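Long-range contacts in 4-alpha-glucanotransferase (Corynebacterium glutamicum, PDB 5B68), which is an amylomaltase, or disproportionating enzyme, whose chain combines an N-terminal beta-sandwich domain with a TIM-barrel domain: residues A[409-414]-A[427-432]; A[466-471]-A[483-488]. All coordinates share one frame; numbering follows the deposited sequence. Where two conformers were deposited one is given.

Overall arrangement
Both contacts involve one small antiparallel sheet, formed by chain that runs between strands of the TIM barrel, and they show how a sheet's chemistry changes with position. Contact 1 is wholly buried and ties strand 409-413 to an irregular proline-rich run with a single backbone hydrogen bond and apolar proline packing. Contact 2 joins the two strands of a hairpin through two bonds of one residue pair, and adds a third just beyond them; largely buried too, it reaches solvent at Arg-484. Strands 409-413 and 467-472 are neighbours in the sheet, and the contact centres lie about 9 Å apart. Backbone pairing at Ser-410 and Gly-412 links them, and the rim of the Phe-485 ring packs against the main-chain oxygen of Trp-430.

Contact 1: A[409-414]-A[427-432]; sequences ASVGAP and QPPWHP
Val-411 on strand 409-413 meets Gln-427 where the chain has just left strand 423-424, so the contact prolongs an antiparallel pairing into an irregular, proline-rich loop. Polar contact across it centres on the Gln-427 carbonyl. Val-411 N donates to Gln-427 O at 2.9 Å (157° at the hydrogen), in the carbonyl plane, and the same oxygen receives a CA-H...O contact from Ser-410 CA at 3.5 Å. Ser-410 OG is hydrogen-bonded outside the contact, to Asp-424 OD1.

The apolar part is supplied by the Pro-429 ring, whose CD sits 3.4 Å from Ala-409 O. Its CG faces Ala-409 CB at 4.0 Å, while its CB approaches Val-411 CG2 at 3.8 Å. Val-411 has CG1 anti to its backbone N (chi1 -179°), which leaves CG2 beside that N and near the proline. Leu-468 and Val-470 of strand 467-472 also touch the Pro-429 ring, so the proline is packed against two neighbouring strands of the sheet.

The Gln-427 side chain, bent at chi2, crosses that of Val-411. Its amide oxygen is buried here with no polar partner in the model: Gln-427 OE1 rests against Val-411 CB at 3.8 Å and Val-411 CG1 at 3.9 Å.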
ATOM      1  N   ALA A 409      15.656 -12.520  -1.248  1.00 24.02           N
ATOM      2  CA  ALA A 409      15.893 -11.152  -1.687  1.00 23.01           C
ATOM      3  C   ALA A 409      15.124 -10.242  -0.719  1.00 22.89           C
ATOM      4  O   ALA A 409      14.117 -10.643  -0.065  1.00 22.39           O
ATOM      5  CB  ALA A 409      15.401 -10.931  -3.138  1.00 25.13           C
ATOM      6  N   SER A 410      15.572  -9.002  -0.674  1.00 22.06           N
ATOM      7  CA  SER A 410      14.991  -8.017   0.188  1.00 21.53           C
ATOM      8  C   SER A 410      14.752  -6.750  -0.658  1.00 21.88           C
ATOM      9  O   SER A 410      15.629  -6.301  -1.400  1.00 23.06           O
ATOM     10  CB  SER A 410      15.931  -7.791   1.418  1.00 24.13           C
ATOM     11  OG  SER A 410      15.256  -6.973   2.334  1.00 28.37           O
ATOM     12  N   VAL A 411      13.601  -6.170  -0.535  1.00 20.02           N
ATOM     13  CA  VAL A 411      13.190  -4.949  -1.292  1.00 20.45           C
ATOM     14  C   VAL A 411      13.762  -3.676  -0.705  1.00 22.80           C
ATOM     15  O   VAL A 411      13.815  -3.517   0.495  1.00 24.20           O
ATOM     16  CB  VAL A 411      11.658  -4.788  -1.367  1.00 20.46           C
ATOM     17  CG1 VAL A 411      11.272  -3.543  -2.162  1.00 21.49           C
ATOM     18  CG2 VAL A 411      11.032  -5.985  -2.015  1.00 20.94           C
ATOM     19  N   GLY A 412      14.154  -2.757  -1.585  1.00 23.37           N
ATOM     20  CA  GLY A 412      14.641  -1.469  -1.095  1.00 24.98           C
ATOM     21  C   GLY A 412      14.775  -0.446  -2.174  1.00 25.88           C
ATOM     22  O   GLY A 412      13.937  -0.365  -3.076  1.00 24.68           O
ATOM     23  N   ALA A 413      15.836   0.337  -2.081  1.00 25.17           N
ATOM     24  CA  ALA A 413      16.040   1.464  -2.977  1.00 27.73           C
ATOM     25  C   ALA A 413      17.550   1.690  -3.238  1.00 27.58           C
ATOM     26  O   ALA A 413      18.371   1.482  -2.365  1.00 28.75           O
ATOM     27  CB  ALA A 413      15.412   2.662  -2.350  1.00 27.77           C
ATOM     28  N   PRO A 414      17.931   2.014  -4.489  1.00 28.32           N
ATOM     29  CA  PRO A 414      19.363   2.122  -4.720  1.00 29.09           C
ATOM     30  C   PRO A 414      19.841   3.440  -4.076  1.00 33.29           C
ATOM     31  O   PRO A 414      18.994   4.303  -3.757  1.00 33.31           O
ATOM     32  CB  PRO A 414      19.512   2.200  -6.243  1.00 28.43           C
ATOM     33  CG  PRO A 414      18.173   2.647  -6.734  1.00 29.26           C
ATOM     34  CD  PRO A 414      17.138   2.240  -5.700  1.00 30.55           C
ATOM     35  N   GLN A 427      11.472  -6.146   3.028  1.00 25.45           N
ATOM     36  CA  GLN A 427      10.347  -6.955   2.593  1.00 23.53           C
ATOM     37  C   GLN A 427      10.738  -8.046   1.606  1.00 21.90           C
ATOM     38  O   GLN A 427      11.575  -7.812   0.773  1.00 21.77           O
ATOM     39  CB  GLN A 427       9.301  -6.044   1.979  1.00 26.68           C
ATOM     40  CG  GLN A 427       8.867  -4.924   2.900  1.00 31.21           C
ATOM     41  CD  GLN A 427       8.657  -3.639   2.167  1.00 34.81           C
ATOM     42  OE1 GLN A 427       8.892  -3.563   0.981  1.00 40.12           O
ATOM     43  NE2 GLN A 427       8.183  -2.633   2.860  1.00 34.95           N
ATOM     44  N   PRO A 428      10.098  -9.208   1.665  1.00 22.04           N
ATOM     45  CA  PRO A 428      10.334 -10.187   0.602  1.00 20.73           C
ATOM     46  C   PRO A 428       9.506  -9.860  -0.638  1.00 19.05           C
ATOM     47  O   PRO A 428       8.319  -9.588  -0.516  1.00 22.83           O
ATOM     48  CB  PRO A 428       9.899 -11.506   1.250  1.00 22.16           C
ATOM     49  CG  PRO A 428       8.825 -11.138   2.200  1.00 24.27           C
ATOM     50  CD  PRO A 428       9.202  -9.749   2.692  1.00 22.82           C
ATOM     51  N   PRO A 429      10.110  -9.864  -1.826  1.00 18.62           N
ATOM     52  CA  PRO A 429       9.302  -9.479  -2.983  1.00 19.36           C
ATOM     53  C   PRO A 429       8.454 -10.623  -3.465  1.00 19.63           C
ATOM     54  O   PRO A 429       8.768 -11.773  -3.273  1.00 19.86           O
ATOM     55  CB  PRO A 429      10.344  -9.130  -4.015  1.00 19.82           C
ATOM     56  CG  PRO A 429      11.538  -9.963  -3.673  1.00 20.43           C
ATOM     57  CD  PRO A 429      11.528 -10.019  -2.180  1.00 20.74           C
ATOM     58  N   TRP A 430       7.465 -10.298  -4.273  1.00 19.45           N
ATOM     59  CA  TRP A 430       6.765 -11.319  -5.012  1.00 19.34           C
ATOM     60  C   TRP A 430       7.781 -12.026  -5.906  1.00 19.98           C
ATOM     61  O   TRP A 430       8.724 -11.436  -6.367  1.00 20.22           O
ATOM     62  CB  TRP A 430       5.759 -10.698  -5.968  1.00 17.76           C
ATOM     63  CG  TRP A 430       4.576  -9.995  -5.428  1.00 18.86           C
ATOM     64  CD1 TRP A 430       4.217  -8.722  -5.685  1.00 19.39           C
ATOM     65  CD2 TRP A 430       3.525 -10.545  -4.630  1.00 18.35           C
ATOM     66  NE1 TRP A 430       3.038  -8.416  -5.075  1.00 20.46           N
ATOM     67  CE2 TRP A 430       2.585  -9.524  -4.421  1.00 21.08           C
ATOM     68  CE3 TRP A 430       3.295 -11.789  -4.061  1.00 20.61           C
ATOM     69  CZ2 TRP A 430       1.444  -9.712  -3.669  1.00 21.03           C
ATOM     70  CZ3 TRP A 430       2.162 -11.969  -3.318  1.00 20.47           C
ATOM     71  CH2 TRP A 430       1.254 -10.938  -3.124  1.00 22.76           C
ATOM     72  N   HIS A 431       7.562 -13.305  -6.133  1.00 18.40           N
ATOM     73  CA  HIS A 431       8.259 -14.001  -7.167  1.00 20.08           C
ATOM     74  C   HIS A 431       7.500 -13.694  -8.486  1.00 21.96           C
ATOM     75  O   HIS A 431       6.312 -14.025  -8.580  1.00 20.55           O
ATOM     76  CB  HIS A 431       8.235 -15.521  -6.867  1.00 21.36           C
ATOM     77  CG  HIS A 431       9.048 -16.305  -7.832  1.00 22.61           C
ATOM     78  ND1 HIS A 431      10.186 -17.002  -7.491  1.00 27.35           N
ATOM     79  CD2 HIS A 431       8.944 -16.399  -9.173  1.00 23.29           C
ATOM     80  CE1 HIS A 431      10.731 -17.499  -8.589  1.00 21.84           C
ATOM     81  NE2 HIS A 431       9.970 -17.183  -9.613  1.00 26.31           N
ATOM     82  N   PRO A 432       8.150 -13.023  -9.468  1.00 18.62           N
ATOM     83  CA  PRO A 432       7.437 -12.627 -10.680  1.00 21.95           C
ATOM     84  C   PRO A 432       6.743 -13.742 -11.478  1.00 22.76           C
ATOM     85  O   PRO A 432       5.723 -13.446 -12.126  1.00 29.28           O
ATOM     86  CB  PRO A 432       8.495 -12.000 -11.552  1.00 21.60           C
ATOM     87  CG  PRO A 432       9.618 -11.622 -10.608  1.00 22.94           C
ATOM     88  CD  PRO A 432       9.522 -12.510  -9.408  1.00 18.32           C
TER

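Contact 2: A[466-471]-A[483-488]; sequences FRLFVM and IRFDHN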
ATOM      1  N   PHE A 466       5.820  -2.345 -11.613  1.00 17.32           N
ATOM      2  CA  PHE A 466       6.650  -2.518 -12.776  1.00 17.79           C
ATOM      3  C   PHE A 466       7.923  -3.294 -12.474  1.00 19.32           C
ATOM      4  O   PHE A 466       8.327  -4.154 -13.241  1.00 19.81           O
ATOM      5  CB  PHE A 466       6.973  -1.149 -13.411  1.00 17.92           C
ATOM      6  CG  PHE A 466       5.733  -0.383 -13.843  1.00 19.08           C
ATOM      7  CD1 PHE A 466       4.986   0.324 -12.918  1.00 19.73           C
ATOM      8  CD2 PHE A 466       5.314  -0.409 -15.166  1.00 19.61           C
ATOM      9  CE1 PHE A 466       3.868   1.022 -13.310  1.00 20.68           C
ATOM     10  CE2 PHE A 466       4.190   0.259 -15.550  1.00 22.70           C
ATOM     11  CZ  PHE A 466       3.428   0.973 -14.601  1.00 20.02           C
ATOM     12  N   ARG A 467       8.620  -2.886 -11.427  1.00 20.90           N
ATOM     13  CA  ARG A 467       9.875  -3.463 -11.064  1.00 20.58           C
ATOM     14  C   ARG A 467      10.152  -3.148  -9.594  1.00 21.26           C
ATOM     15  O   ARG A 467       9.610  -2.162  -9.045  1.00 20.85           O
ATOM     16  CB  ARG A 467      10.977  -2.865 -11.989  1.00 20.51           C
ATOM     17  CG  ARG A 467      11.212  -1.386 -11.725  1.00 22.99           C
ATOM     18  CD  ARG A 467      12.106  -0.769 -12.782  1.00 22.76           C
ATOM     19  NE  ARG A 467      11.435  -0.584 -14.063  1.00 23.68           N
ATOM     20  CZ  ARG A 467      11.374   0.574 -14.717  1.00 22.26           C
ATOM     21  NH1 ARG A 467      10.735   0.636 -15.851  1.00 24.38           N
ATOM     22  NH2 ARG A 467      11.904   1.679 -14.210  1.00 23.14           N
ATOM     23  N   LEU A 468      10.998  -3.932  -8.949  1.00 19.81           N
ATOM     24  CA  LEU A 468      11.434  -3.617  -7.594  1.00 20.89           C
ATOM     25  C   LEU A 468      12.911  -3.645  -7.581  1.00 19.26           C
ATOM     26  O   LEU A 468      13.505  -4.536  -8.172  1.00 22.63           O
ATOM     27  CB  LEU A 468      10.916  -4.643  -6.587  1.00 21.29           C
ATOM     28  CG  LEU A 468       9.408  -4.495  -6.266  1.00 21.64           C
ATOM     29  CD1 LEU A 468       8.941  -5.696  -5.452  1.00 23.64           C
ATOM     30  CD2 LEU A 468       9.061  -3.194  -5.579  1.00 21.00           C
ATOM     31  N   PHE A 469      13.506  -2.765  -6.819  1.00 20.71           N
ATOM     32  CA  PHE A 469      14.913  -2.877  -6.452  1.00 20.93           C
ATOM     33  C   PHE A 469      15.070  -3.810  -5.302  1.00 20.65           C
ATOM     34  O   PHE A 469      14.459  -3.584  -4.284  1.00 20.91           O
ATOM     35  CB  PHE A 469      15.474  -1.512  -6.097  1.00 23.05           C
ATOM     36  CG  PHE A 469      16.950  -1.500  -5.977  1.00 24.45           C
ATOM     37  CD1 PHE A 469      17.762  -1.493  -7.110  1.00 26.05           C
ATOM     38  CD2 PHE A 469      17.544  -1.544  -4.736  1.00 25.03           C
ATOM     39  CE1 PHE A 469      19.151  -1.523  -6.983  1.00 29.05           C
ATOM     40  CE2 PHE A 469      18.929  -1.583  -4.605  1.00 26.10           C
ATOM     41  CZ  PHE A 469      19.732  -1.565  -5.712  1.00 25.91           C
ATOM     42  N   VAL A 470      15.857  -4.858  -5.492  1.00 21.16           N
ATOM     43  CA  VAL A 470      16.065  -5.901  -4.499  1.00 21.96           C
ATOM     44  C   VAL A 470      17.552  -6.162  -4.312  1.00 23.71           C
ATOM     45  O   VAL A 470      18.335  -6.060  -5.276  1.00 22.72           O
ATOM     46  CB  VAL A 470      15.370  -7.248  -4.912  1.00 22.28           C
ATOM     47  CG1 VAL A 470      13.869  -7.064  -4.940  1.00 23.27           C
ATOM     48  CG2 VAL A 470      15.819  -7.751  -6.262  1.00 22.63           C
ATOM     49  N   MET A 471      17.905  -6.642  -3.122  1.00 23.64           N
ATOM     50  CA  MET A 471      19.267  -7.015  -2.818  1.00 26.05           C
ATOM     51  C   MET A 471      19.248  -8.374  -2.174  1.00 23.70           C
ATOM     52  O   MET A 471      18.246  -8.760  -1.605  1.00 24.15           O
ATOM     53  CB  MET A 471      19.860  -5.969  -1.870  1.00 25.76           C
ATOM     54  CG  MET A 471      19.161  -5.969  -0.515  1.00 28.14           C
ATOM     55  SD  MET A 471      19.212  -4.374   0.302  1.00 28.68           S
ATOM     56  CE  MET A 471      18.052  -3.531  -0.785  1.00 30.79           C
ATOM     57  N   ILE A 483      14.373  -6.275 -10.376  1.00 20.34           N
ATOM     58  CA  ILE A 483      13.635  -7.395 -10.987  1.00 21.56           C
ATOM     59  C   ILE A 483      12.366  -6.851 -11.564  1.00 20.28           C
ATOM     60  O   ILE A 483      11.683  -6.052 -10.933  1.00 20.19           O
ATOM     61  CB  ILE A 483      13.339  -8.550 -10.019  1.00 22.85           C
ATOM     62  CG1 ILE A 483      12.603  -8.088  -8.775  1.00 24.94           C
ATOM     63  CG2 ILE A 483      14.635  -9.227  -9.625  1.00 23.51           C
ATOM     64  CD1 ILE A 483      12.244  -9.294  -7.881  1.00 26.09           C
ATOM     65  N   ARG A 484      12.070  -7.274 -12.780  0.50 20.93           N
ATOM     66  CA  ARG A 484      10.892  -6.855 -13.555  0.50 21.31           C
ATOM     67  C   ARG A 484       9.640  -7.680 -13.239  0.50 20.07           C
ATOM     68  O   ARG A 484       9.743  -8.896 -13.061  0.50 21.75           O
ATOM     69  CB  ARG A 484      11.276  -6.977 -15.052  0.50 22.82           C
ATOM     70  CG  ARG A 484      10.187  -6.788 -16.088  0.50 25.34           C
ATOM     71  CD  ARG A 484      10.675  -6.381 -17.488  0.50 27.57           C
ATOM     72  NE  ARG A 484      11.777  -7.130 -18.111  0.50 31.42           N
ATOM     73  CZ  ARG A 484      11.725  -8.403 -18.462  0.50 31.72           C
ATOM     74  NH1 ARG A 484      10.646  -9.111 -18.199  0.50 34.79           N
ATOM     75  NH2 ARG A 484      12.759  -8.956 -19.066  0.50 35.22           N
ATOM     76  N   PHE A 485       8.457  -7.034 -13.222  1.00 18.65           N
ATOM     77  CA  PHE A 485       7.180  -7.713 -13.078  1.00 18.19           C
ATOM     78  C   PHE A 485       6.385  -7.465 -14.309  1.00 18.15           C
ATOM     79  O   PHE A 485       6.683  -6.555 -15.099  1.00 18.79           O
ATOM     80  CB  PHE A 485       6.418  -7.238 -11.823  1.00 18.42           C
ATOM     81  CG  PHE A 485       7.098  -7.672 -10.556  1.00 20.86           C
ATOM     82  CD1 PHE A 485       6.802  -8.905 -10.008  1.00 20.38           C
ATOM     83  CD2 PHE A 485       8.037  -6.879  -9.913  1.00 23.19           C
ATOM     84  CE1 PHE A 485       7.465  -9.334  -8.880  1.00 23.44           C
ATOM     85  CE2 PHE A 485       8.719  -7.348  -8.774  1.00 26.63           C
ATOM     86  CZ  PHE A 485       8.420  -8.591  -8.270  1.00 23.36           C
ATOM     87  N   ASP A 486       5.346  -8.286 -14.491  1.00 17.65           N
ATOM     88  CA  ASP A 486       4.429  -8.059 -15.568  1.00 19.43           C
ATOM     89  C   ASP A 486       3.467  -6.938 -15.183  1.00 17.62           C
ATOM     90  O   ASP A 486       2.419  -7.198 -14.536  1.00 18.37           O
ATOM     91  CB  ASP A 486       3.708  -9.340 -15.950  1.00 20.64           C
ATOM     92  CG  ASP A 486       2.733  -9.157 -17.092  1.00 21.20           C
ATOM     93  OD1 ASP A 486       2.488  -8.034 -17.655  1.00 19.40           O
ATOM     94  OD2 ASP A 486       2.275 -10.225 -17.528  1.00 22.50           O
ATOM     95  N   HIS A 487       3.798  -5.705 -15.607  1.00 18.33           N
ATOM     96  CA  HIS A 487       2.973  -4.547 -15.220  1.00 19.74           C
ATOM     97  C   HIS A 487       1.534  -4.635 -15.779  1.00 17.94           C
ATOM     98  O   HIS A 487       0.566  -4.122 -15.169  1.00 19.04           O
ATOM     99  CB  HIS A 487       3.634  -3.207 -15.598  1.00 19.97           C
ATOM    100  CG  HIS A 487       3.940  -3.135 -17.045  1.00 22.30           C
ATOM    101  ND1 HIS A 487       3.028  -2.678 -17.964  1.00 29.26           N
ATOM    102  CD2 HIS A 487       4.972  -3.633 -17.749  1.00 25.47           C
ATOM    103  CE1 HIS A 487       3.504  -2.851 -19.177  1.00 25.28           C
ATOM    104  NE2 HIS A 487       4.674  -3.437 -19.077  1.00 27.89           N
ATOM    105  N   ASN A 488       1.373  -5.261 -16.926  1.00 18.58           N
ATOM    106  CA  ASN A 488       0.044  -5.442 -17.467  1.00 20.35           C
ATOM    107  C   ASN A 488      -0.851  -6.258 -16.514  1.00 18.89           C
ATOM    108  O   ASN A 488      -2.032  -5.921 -16.334  1.00 18.22           O
ATOM    109  CB  ASN A 488       0.022  -6.037 -18.814  1.00 22.96           C
ATOM    110  CG  ASN A 488       0.483  -5.057 -19.886  1.00 26.77           C
ATOM    111  OD1 ASN A 488       0.135  -3.888 -19.904  1.00 30.82           O
ATOM    112  ND2 ASN A 488       1.272  -5.553 -20.763  1.00 30.19           N
TER
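Two first torsions bring Phe-466 and His-487 together. Phe-466 carries CG anti to its carbonyl carbon (chi1 -60°), and His-487 has CG between its backbone N and carbonyl carbon (chi1 57°). The rings end up nearly parallel, with planes at 15°, but slid apart: their centroids are 5.3 Å from each other and they barely overlap. The close touch is instead made by His-487 CB, 3.3 Å from Phe-466 CD2.

Next to this ring pair the two strands of a beta hairpin, 467-472 and 481-484, run antiparallel. Leu-468 and Ile-483 form a hydrogen-bonded pair, with Leu-468 N giving to Ile-483 O at 3.0 Å and Ile-483 N to Leu-468 O at 2.9 Å. Arg-467 and Arg-484 follow as a non-hydrogen-bonded pair. Past the strand end, Phe-485 N still reaches Phe-466 O at 2.9 Å; the bond is nearly straight at the hydrogen, yet the donor stands well above the carbonyl plane. Asp-486, at the N-cap of helix 487-500, then precedes His-487.

On the face bearing Leu-468 and Ile-483, Leu-468 CD1 meets Phe-485 CE2 at 3.7 Å. Farther along, Val-470 CG2 lies 3.9 Å from Ile-483 CG2, the two side chains crossing at about a right angle. Arg-467 CB is on the opposite face, and its guanidinium leads away to a salt bridge between NH2 and Glu-514 OE1.

Neighbouring elements cover much of the hairpin: Phe-466 packs on Val-517 and Leu-521 of helix 515-523 and on Val-491 of helix 487-500, Val-470 and Ile-483 share Ile-38 of helix 32-41, and strand 409-413 pairs with strand 467-472.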